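Local coordinates for 70 KDA protein (Xanthomonas sp., PDB 4B2N) that cleaves rubber oxidatively as a processive dioxygenase of the c-type cytochrome kind that carries two covalently attached heme c groups, at residues A[68-73]-A[450-455]; A[202-207]-A[555-560]; A[298-301]-A[307-310]. One frame throughout, in Å; residues are numbered along the deposited sequence.

Interaction 1. Residues A[68-73]-A[450-455]; sequences VDLHNP and WAYNNL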
loop_
_atom_site.group_PDB
_atom_site.type_symbol
_atom_site.label_atom_id
_atom_site.label_comp_id
_atom_site.label_asym_id
_atom_site.label_seq_id
_atom_site.Cartn_x
_atom_site.Cartn_y
_atom_site.Cartn_z
ATOM N N VAL A 68 4.170 -13.680 12.858
ATOM C CA VAL A 68 4.917 -14.918 12.684
ATOM C C VAL A 68 6.384 -14.570 12.526
ATOM O O VAL A 68 6.762 -13.788 11.632
ATOM C CB VAL A 68 4.478 -15.749 11.436
ATOM C CG1 VAL A 68 5.431 -16.944 11.272
ATOM C CG2 VAL A 68 3.074 -16.233 11.649
ATOM N N ASP A 69 7.201 -15.158 13.370
ATOM C CA ASP A 69 8.620 -14.852 13.398
ATOM C C ASP A 69 9.294 -15.769 12.391
ATOM O O ASP A 69 9.366 -16.967 12.596
ATOM C CB ASP A 69 9.158 -15.002 14.835
ATOM C CG ASP A 69 10.651 -14.703 14.932
ATOM O OD1 ASP A 69 11.327 -14.523 13.885
ATOM O OD2 ASP A 69 11.166 -14.704 16.055
ATOM N N LEU A 70 9.741 -15.219 11.250
ATOM C CA LEU A 70 10.428 -16.037 10.249
ATOM C C LEU A 70 11.923 -16.216 10.521
ATOM O O LEU A 70 12.582 -17.133 9.957
ATOM C CB LEU A 70 10.315 -15.384 8.820
ATOM C CG LEU A 70 8.822 -15.214 8.491
ATOM C CD1 LEU A 70 8.652 -14.301 7.269
ATOM C CD2 LEU A 70 8.111 -16.589 8.352
ATOM N N HIS A 71 12.472 -15.308 11.352
ATOM C CA HIS A 71 13.915 -15.339 11.689
ATOM C C HIS A 71 14.261 -16.464 12.622
ATOM O O HIS A 71 15.247 -17.139 12.434
ATOM C CB HIS A 71 14.389 -13.959 12.185
ATOM C CG HIS A 71 14.464 -12.949 11.075
ATOM N ND1 HIS A 71 13.350 -12.411 10.511
ATOM C CD2 HIS A 71 15.543 -12.498 10.337
ATOM C CE1 HIS A 71 13.735 -11.616 9.486
ATOM N NE2 HIS A 71 15.077 -11.642 9.425
ATOM N N ASN A 72 13.388 -16.717 13.578
ATOM C CA ASN A 72 13.518 -17.849 14.488
ATOM C C ASN A 72 12.161 -18.548 14.421
ATOM O O ASN A 72 11.312 -18.333 15.317
ATOM C CB ASN A 72 13.928 -17.304 15.872
ATOM C CG ASN A 72 15.390 -16.911 15.876
ATOM O OD1 ASN A 72 16.254 -17.787 15.924
ATOM N ND2 ASN A 72 15.680 -15.636 15.694
ATOM N N PRO A 73 11.935 -19.323 13.322
ATOM C CA PRO A 73 10.573 -19.861 13.012
ATOM C C PRO A 73 10.177 -21.002 13.947
ATOM O O PRO A 73 11.048 -21.627 14.571
ATOM C CB PRO A 73 10.673 -20.315 11.552
ATOM C CG PRO A 73 12.114 -20.715 11.433
ATOM C CD PRO A 73 12.917 -19.741 12.312
ATOM N N TRP A 450 8.329 -17.215 -2.077
ATOM C CA TRP A 450 7.475 -16.208 -1.475
ATOM C C TRP A 450 7.148 -16.536 -0.042
ATOM O O TRP A 450 7.126 -15.627 0.816
ATOM C CB TRP A 450 6.212 -16.058 -2.327
ATOM C CG TRP A 450 6.598 -15.567 -3.682
ATOM C CD1 TRP A 450 6.812 -16.322 -4.831
ATOM C CD2 TRP A 450 6.907 -14.171 -4.052
ATOM N NE1 TRP A 450 7.245 -15.501 -5.844
ATOM C CE2 TRP A 450 7.320 -14.199 -5.427
ATOM C CE3 TRP A 450 6.830 -12.949 -3.380
ATOM C CZ2 TRP A 450 7.619 -13.012 -6.129
ATOM C CZ3 TRP A 450 7.123 -11.791 -4.048
ATOM C CH2 TRP A 450 7.548 -11.819 -5.401
ATOM N N ALA A 451 6.954 -17.839 0.239
ATOM C CA ALA A 451 6.600 -18.241 1.610
ATOM C C ALA A 451 7.879 -18.564 2.395
ATOM O O ALA A 451 7.768 -19.149 3.438
ATOM C CB ALA A 451 5.593 -19.454 1.637
ATOM N N TYR A 452 9.059 -18.172 1.894
ATOM C CA TYR A 452 10.340 -18.524 2.554
ATOM C C TYR A 452 10.465 -20.044 2.780
ATOM O O TYR A 452 10.694 -20.519 3.946
ATOM C CB TYR A 452 10.460 -17.850 3.944
ATOM C CG TYR A 452 10.633 -16.370 3.986
ATOM C CD1 TYR A 452 9.583 -15.498 3.625
ATOM C CD2 TYR A 452 11.839 -15.822 4.418
ATOM C CE1 TYR A 452 9.723 -14.111 3.743
ATOM C CE2 TYR A 452 12.001 -14.417 4.562
ATOM C CZ TYR A 452 10.944 -13.593 4.214
ATOM O OH TYR A 452 11.137 -12.253 4.308
ATOM N N ASN A 453 10.167 -20.805 1.747
ATOM C CA ASN A 453 10.303 -22.260 1.811
ATOM C C ASN A 453 11.755 -22.662 1.963
ATOM O O ASN A 453 12.031 -23.795 2.209
ATOM C CB ASN A 453 9.539 -23.021 0.678
ATOM C CG ASN A 453 10.314 -23.120 -0.639
ATOM O OD1 ASN A 453 11.151 -22.250 -0.955
ATOM N ND2 ASN A 453 10.003 -24.147 -1.445
ATOM N N ASN A 454 12.684 -21.724 1.877
ATOM C CA ASN A 454 14.066 -22.074 2.218
ATOM C C ASN A 454 14.225 -22.384 3.719
ATOM O O ASN A 454 15.250 -22.949 4.116
ATOM C CB ASN A 454 15.045 -20.998 1.774
ATOM C CG ASN A 454 14.811 -19.675 2.480
ATOM O OD1 ASN A 454 15.767 -19.058 2.970
ATOM N ND2 ASN A 454 13.550 -19.229 2.542
ATOM N N LEU A 455 13.222 -22.062 4.534
ATOM C CA LEU A 455 13.249 -22.379 5.946
ATOM C C LEU A 455 12.653 -23.769 6.271
ATOM O O LEU A 455 12.544 -24.161 7.453
ATOM C CB LEU A 455 12.493 -21.307 6.746
ATOM C CG LEU A 455 12.915 -19.893 6.418
ATOM C CD1 LEU A 455 12.086 -18.971 7.288
ATOM C CD2 LEU A 455 14.428 -19.705 6.673
#
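Leu-70 sets a single methyl over the face of Tyr-452, a residue whose backbone takes the left-handed helical conformation (phi 54°, psi 47°), and no hydrogen bond crosses between the two loops. The motif is an aliphatic CH-pi contact, joining the loop between helices 27-32 and 88-104 to the loop between helices 439-446 and 467-481. CD1 of Leu-70 lies 3.9 Å from the centroid of the Tyr-452 ring, displaced toward the rim, and comes nearest at CE1, 3.7 Å away. Leu-70 and Tyr-452 each hold CG beside their own backbone N (chi1 -57° for Leu-70), and the two side chains cross at about a right angle. Leu-455, in a short 3-10 segment with a backbone bond from Leu-455 N to Tyr-452 O of 3.0 Å, packs its CD1 beside Leu-70 CB at 4.3 Å. The same Leu-455 CD1 meets the ring of Pro-73 more loosely, with 4.5 Å to CG. The phenol is fixed beyond these segments: Tyr-452 OH is hydrogen-bonded to Val-311 N, and the ring stacks with His-312. Within 68-73 an Asx motif shapes the bend, as Asp-69 OD1 takes the N-H of Asn-72 at 3.0 Å from above the carboxylate plane. Closest of all across the loops, the CD1 methyl of Leu-455 presses on Leu-70 O at 3.3 Å.

Interaction 2. Residues A[202-207]-A[555-560]; sequences ASEASF and YSFASY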
loop_
_atom_site.group_PDB
_atom_site.type_symbol
_atom_site.label_atom_id
_atom_site.label_comp_id
_atom_site.label_asym_id
_atom_site.label_seq_id
_atom_site.Cartn_x
_atom_site.Cartn_y
_atom_site.Cartn_z
ATOM N N ALA A 202 4.838 22.598 0.104
ATOM C CA ALA A 202 6.118 22.586 0.750
ATOM C C ALA A 202 6.292 23.806 1.663
ATOM O O ALA A 202 6.972 23.701 2.635
ATOM C CB ALA A 202 7.219 22.502 -0.320
ATOM N N SER A 203 5.710 24.955 1.341
ATOM C CA SER A 203 5.662 26.125 2.273
ATOM C C SER A 203 4.841 25.834 3.528
ATOM O O SER A 203 5.091 26.421 4.602
ATOM C CB SER A 203 4.963 27.311 1.616
ATOM O OG SER A 203 5.707 27.739 0.533
ATOM N N GLU A 204 3.829 24.986 3.434
ATOM C CA GLU A 204 3.013 24.789 4.600
ATOM C C GLU A 204 3.412 23.621 5.478
ATOM O O GLU A 204 2.996 23.561 6.670
ATOM C CB GLU A 204 1.561 24.569 4.191
ATOM C CG GLU A 204 1.099 25.530 3.108
ATOM C CD GLU A 204 -0.330 25.214 2.797
ATOM O OE1 GLU A 204 -0.562 24.102 2.270
ATOM O OE2 GLU A 204 -1.174 26.075 3.100
ATOM N N ALA A 205 4.144 22.649 4.936
ATOM C CA ALA A 205 4.462 21.446 5.698
ATOM C C ALA A 205 5.709 20.791 5.151
ATOM O O ALA A 205 5.967 20.764 3.929
ATOM C CB ALA A 205 3.280 20.424 5.692
ATOM N N SER A 206 6.491 20.264 6.089
ATOM C CA SER A 206 7.655 19.435 5.780
ATOM C C SER A 206 7.123 18.114 5.167
ATOM O O SER A 206 5.996 17.715 5.460
ATOM C CB SER A 206 8.320 19.097 7.121
ATOM O OG SER A 206 9.473 19.871 7.142
ATOM N N PHE A 207 7.933 17.445 4.392
ATOM C CA PHE A 207 7.589 16.088 3.926
ATOM C C PHE A 207 7.806 15.020 5.037
ATOM O O PHE A 207 8.770 15.070 5.771
ATOM C CB PHE A 207 8.426 15.751 2.716
ATOM C CG PHE A 207 8.242 14.359 2.260
ATOM C CD1 PHE A 207 7.115 13.997 1.525
ATOM C CD2 PHE A 207 9.190 13.385 2.584
ATOM C CE1 PHE A 207 6.947 12.671 1.115
ATOM C CE2 PHE A 207 9.050 12.092 2.126
ATOM C CZ PHE A 207 7.920 11.738 1.413
ATOM N N TYR A 555 -3.108 19.923 -3.276
ATOM C CA TYR A 555 -2.802 19.270 -1.939
ATOM C C TYR A 555 -2.447 20.279 -0.859
ATOM O O TYR A 555 -1.816 19.947 0.151
ATOM C CB TYR A 555 -1.663 18.241 -2.094
ATOM C CG TYR A 555 -0.389 18.816 -2.707
ATOM C CD1 TYR A 555 -0.247 18.913 -4.087
ATOM C CD2 TYR A 555 0.690 19.215 -1.906
ATOM C CE1 TYR A 555 0.939 19.391 -4.657
ATOM C CE2 TYR A 555 1.876 19.725 -2.473
ATOM C CZ TYR A 555 1.964 19.843 -3.825
ATOM O OH TYR A 555 3.120 20.327 -4.398
ATOM N N SER A 556 -2.841 21.540 -1.050
ATOM C CA SER A 556 -2.571 22.593 -0.077
ATOM C C SER A 556 -3.535 22.475 1.119
ATOM O O SER A 556 -4.613 21.784 1.030
ATOM C CB SER A 556 -2.673 23.969 -0.774
ATOM O OG SER A 556 -4.038 24.387 -0.806
ATOM N N PHE A 557 -3.178 23.096 2.250
ATOM C CA PHE A 557 -4.047 22.999 3.456
ATOM C C PHE A 557 -5.467 23.454 3.175
ATOM O O PHE A 557 -6.414 22.907 3.753
ATOM C CB PHE A 557 -3.490 23.744 4.649
ATOM C CG PHE A 557 -2.378 23.018 5.416
ATOM C CD1 PHE A 557 -1.957 21.717 5.107
ATOM C CD2 PHE A 557 -1.727 23.683 6.461
ATOM C CE1 PHE A 557 -0.913 21.126 5.855
ATOM C CE2 PHE A 557 -0.727 23.093 7.183
ATOM C CZ PHE A 557 -0.341 21.793 6.905
ATOM N N ALA A 558 -5.641 24.358 2.202
ATOM C CA ALA A 558 -6.987 24.936 1.883
ATOM C C ALA A 558 -7.945 23.902 1.275
ATOM O O ALA A 558 -9.162 24.068 1.367
ATOM C CB ALA A 558 -6.883 26.136 0.955
ATOM N N SER A 559 -7.395 22.828 0.727
ATOM C CA SER A 559 -8.160 21.741 0.149
ATOM C C SER A 559 -8.524 20.698 1.144
ATOM O O SER A 559 -9.340 19.863 0.837
ATOM C CB SER A 559 -7.425 21.069 -0.983
ATOM O OG SER A 559 -7.277 22.043 -2.030
ATOM N N TYR A 560 -7.900 20.761 2.319
ATOM C CA TYR A 560 -8.171 19.802 3.381
ATOM C C TYR A 560 -9.234 20.370 4.291
ATOM O O TYR A 560 -9.373 21.605 4.353
ATOM C CB TYR A 560 -6.870 19.411 4.103
ATOM C CG TYR A 560 -6.890 17.953 4.605
ATOM C CD1 TYR A 560 -6.796 16.905 3.715
ATOM C CD2 TYR A 560 -7.042 17.664 5.928
ATOM C CE1 TYR A 560 -6.785 15.598 4.111
ATOM C CE2 TYR A 560 -7.014 16.331 6.361
ATOM C CZ TYR A 560 -6.923 15.315 5.457
ATOM O OH TYR A 560 -6.903 14.042 5.868
HETATM O O HOH W 1 4.660 22.006 -2.813
HETATM O O HOH W 2 -3.572 26.355 1.538
#
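Glu-204 and Phe-557 make a combined polar and apolar contact at the protein surface, joining two loops far apart in sequence and away from the heme sites. The carboxylate reaches the start of the 3-10 segment 557-559: OE1 of Glu-204 accepts the Phe-557 N-H through its syn lone pair, 2.8 Å long and nearly straight at 163°. Beyond CG the glutamate is extended (chi2 180°) and runs past the phenylalanine in the opposite direction, and its CB sits over one face of the ring, toward the rim, 4.1 Å from the centroid, as a CH-pi contact. Ala-205 CB adds an oblique touch at Phe-557 CZ, 4.1 Å apart. A water extends the grip: it donates to Glu-204 OE2 (2.9 Å) and to Ser-556 OG, and accepts from Ala-558 N. A second water joins Ala-202 N to Tyr-555 OH. The OE1 oxygen is shared with Thr-201 N, which helps hold the carboxylate in place, while Ser-556 OG is bonded to Asp-554. The ring of Phe-557 also meets Trp-562 edge-to-face. The contact thus ties the loop between helices 192-195 and 218-226 to the loop that leads into strand 560-561.

Interaction 3. Residues A[298-301]-A[307-310]; sequences TRQF and SSDN. With HEC (heme c), chain C.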
loop_
_atom_site.group_PDB
_atom_site.type_symbol
_atom_site.label_atom_id
_atom_site.label_comp_id
_atom_site.label_asym_id
_atom_site.label_seq_id
_atom_site.Cartn_x
_atom_site.Cartn_y
_atom_site.Cartn_z
ATOM N N THR A 298 1.026 -6.038 12.962
ATOM C CA THR A 298 1.529 -7.431 12.940
ATOM C C THR A 298 1.488 -8.080 11.592
ATOM O O THR A 298 2.325 -8.999 11.330
ATOM C CB THR A 298 0.729 -8.308 13.950
ATOM O OG1 THR A 298 -0.656 -8.293 13.535
ATOM C CG2 THR A 298 0.861 -7.752 15.406
ATOM N N ARG A 299 0.650 -7.562 10.667
ATOM C CA ARG A 299 0.519 -8.183 9.344
ATOM C C ARG A 299 0.796 -7.180 8.229
ATOM O O ARG A 299 0.722 -5.973 8.443
ATOM C CB ARG A 299 -0.917 -8.726 9.095
ATOM C CG ARG A 299 -1.484 -9.548 10.245
ATOM C CD ARG A 299 -0.682 -10.815 10.522
ATOM N NE ARG A 299 -0.806 -11.795 9.434
ATOM C CZ ARG A 299 -0.209 -12.965 9.353
ATOM N NH1 ARG A 299 0.634 -13.374 10.294
ATOM N NH2 ARG A 299 -0.470 -13.754 8.289
ATOM N N GLN A 300 0.937 -7.732 7.039
ATOM C CA GLN A 300 1.037 -6.959 5.790
ATOM C C GLN A 300 -0.310 -7.113 5.035
ATOM O O GLN A 300 -0.957 -8.155 5.105
ATOM C CB GLN A 300 2.160 -7.563 4.917
ATOM C CG GLN A 300 3.464 -7.746 5.669
ATOM C CD GLN A 300 4.436 -6.607 5.423
ATOM O OE1 GLN A 300 5.637 -6.741 5.639
ATOM N NE2 GLN A 300 3.909 -5.468 5.096
ATOM N N PHE A 301 -0.648 -6.084 4.250
ATOM C CA PHE A 301 -1.661 -6.098 3.268
ATOM C C PHE A 301 -3.010 -5.891 3.909
ATOM O O PHE A 301 -3.199 -6.109 5.140
ATOM C CB PHE A 301 -1.572 -7.353 2.387
ATOM C CG PHE A 301 -0.393 -7.350 1.410
ATOM C CD1 PHE A 301 0.048 -6.197 0.792
ATOM C CD2 PHE A 301 0.224 -8.558 1.062
ATOM C CE1 PHE A 301 1.109 -6.215 -0.146
ATOM C CE2 PHE A 301 1.263 -8.598 0.111
ATOM C CZ PHE A 301 1.721 -7.415 -0.503
ATOM N N SER A 307 2.769 -12.221 7.627
ATOM C CA SER A 307 3.502 -11.654 8.780
ATOM C C SER A 307 4.261 -10.409 8.434
ATOM O O SER A 307 4.947 -10.368 7.395
ATOM C CB SER A 307 4.550 -12.649 9.280
ATOM O OG SER A 307 5.210 -12.097 10.425
ATOM N N SER A 308 4.198 -9.396 9.302
ATOM C CA SER A 308 5.064 -8.237 9.137
ATOM C C SER A 308 6.566 -8.522 9.278
ATOM O O SER A 308 7.363 -7.639 9.042
ATOM C CB SER A 308 4.684 -7.110 10.105
ATOM O OG SER A 308 3.394 -6.643 9.725
ATOM N N ASP A 309 6.932 -9.715 9.734
ATOM C CA ASP A 309 8.367 -10.107 9.746
ATOM C C ASP A 309 8.924 -10.300 8.308
ATOM O O ASP A 309 10.156 -10.285 8.074
ATOM C CB ASP A 309 8.576 -11.395 10.549
ATOM C CG ASP A 309 10.029 -11.522 11.050
ATOM O OD1 ASP A 309 10.601 -10.531 11.589
ATOM O OD2 ASP A 309 10.617 -12.616 10.922
ATOM N N ASN A 310 8.019 -10.496 7.367
ATOM C CA ASN A 310 8.387 -10.891 6.031
ATOM C C ASN A 310 8.656 -9.673 5.200
ATOM O O ASN A 310 8.062 -8.649 5.420
ATOM C CB ASN A 310 7.328 -11.809 5.381
ATOM C CG ASN A 310 6.657 -11.160 4.190
ATOM O OD1 ASN A 310 7.075 -11.330 3.098
ATOM N ND2 ASN A 310 5.570 -10.420 4.439
HETATM FE FE HEC C . 3.343 -1.083 -1.820
HETATM C CHA HEC C . 1.191 -2.685 0.412
HETATM C CHB HEC C . 6.050 -1.697 0.337
HETATM C CHC HEC C . 5.677 -0.145 -4.287
HETATM C CHD HEC C . 0.746 0.062 -3.626
HETATM N NA HEC C . 3.601 -1.980 -0.112
HETATM C C1A HEC C . 2.580 -2.447 0.770
HETATM C C2A HEC C . 3.070 -2.765 2.103
HETATM C C3A HEC C . 4.471 -2.503 2.119
HETATM C C4A HEC C . 4.751 -2.005 0.768
HETATM C CMA HEC C . 5.416 -2.626 3.298
HETATM C CAA HEC C . 2.284 -3.294 3.330
HETATM C CBA HEC C . 1.590 -2.076 3.946
HETATM C CGA HEC C . 0.629 -2.457 5.057
HETATM O O1A HEC C . -0.200 -3.424 4.934
HETATM O O2A HEC C . 0.674 -1.698 6.030
HETATM N NB HEC C . 5.385 -1.061 -1.955
HETATM C C1B HEC C . 6.308 -1.234 -1.002
HETATM C C2B HEC C . 7.693 -1.064 -1.415
HETATM C C3B HEC C . 7.586 -0.635 -2.756
HETATM C C4B HEC C . 6.146 -0.594 -2.980
HETATM C CMB HEC C . 8.828 -1.321 -0.507
HETATM C CAB HEC C . 8.664 -0.348 -3.768
HETATM C CBB HEC C . 9.477 -1.463 -4.106
HETATM N NC HEC C . 3.328 -0.201 -3.595
HETATM C C1C HEC C . 4.282 0.120 -4.544
HETATM C C2C HEC C . 3.730 0.829 -5.726
HETATM C C3C HEC C . 2.268 0.842 -5.505
HETATM C C4C HEC C . 2.069 0.199 -4.208
HETATM C CMC HEC C . 4.577 1.307 -6.900
HETATM C CAC HEC C . 1.186 1.381 -6.390
HETATM C CBC HEC C . 1.298 1.154 -7.765
HETATM N ND HEC C . 1.328 -1.308 -1.631
HETATM C C1D HEC C . 0.439 -0.774 -2.466
HETATM C C2D HEC C . -0.917 -1.045 -2.114
HETATM C C3D HEC C . -0.779 -1.856 -0.945
HETATM C C4D HEC C . 0.660 -1.979 -0.742
HETATM C CMD HEC C . -2.198 -0.629 -2.742
HETATM C CAD HEC C . -1.917 -2.515 -0.248
HETATM C CBD HEC C . -2.125 -3.746 -1.214
HETATM C CGD HEC C . -3.340 -4.530 -0.774
HETATM O O1D HEC C . -4.428 -4.427 -1.394
HETATM O O2D HEC C . -3.208 -5.204 0.303
#
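Arg-299 lays its guanidinium flat against the backbone of Ser-307, whose N sits over the centre of one face, 3.5 Å from CZ. The side chain starts away from the partner segment and is folded back by bends at chi2 and chi3 (-63° and -68°); Gly-304 O holds its NE. The two segments form an antiparallel beta hairpin in which Arg-299 and Ser-307 are a non-hydrogen-bonded pair, followed by the bond from Ser-308 N to Thr-298 O, 2.8 Å. Ser-308 turns OG toward its own backbone N, where Lys-297 O and Arg-294 NH1 are its hydrogen-bond partners. From Ser-307 the chain enters a type I turn overlaid by an ST turn: Ser-307 OG, swung to the far side from its backbone N, accepts from Asp-309 N at 3.0 Å and is also hydrogen-bonded to Val-68 O. Ser-307 O is gripped by Asn-310 N and, at 3.0 Å, by Asn-310 ND2, which also bonds Ser-313 OG. Gln-300 bends at chi2 and lays its CG alongside this pair, with 3.5 Å from Gln-300 CG to Ser-307 O. Phe-301 belongs to the binding site of the heme c whose iron His-195 ligates: its N donates to propionate O1A over 2.8 Å, and CE1 of its ring lies 3.6 Å from the meso carbon CHA. Arg-294 bonds this heme too. Gln-300 and Phe-301, at the end of strand 299-300, touch Ser-313 of helix 312-319, while strand 306-307 leads through the turn to that helix.

In the fold
Interactions 1 and 3 adjoin on one side of the chain's centre, with centres 12 Å apart. Segment 68-73 is bonded to the type I turn after the hairpin: Val-68 O lies 2.6 Å from Ser-307 OG, and Leu-70 N lies 2.8 Å from Asp-309 OD2, while Leu-70 CD1 also packs on Asn-310 CB. Interaction 3 is the one that reaches the heme pocket, through Gln-300 and Phe-301; interaction 1 forms an outer layer, with the Tyr-452 side chain about 11 Å from a heme c. Interaction 2 lies on the opposite side of the centre, its nearest atoms about 18 Å from interaction 3 and 24 Å from interaction 1. Interaction 3 is nested in both long chain loops.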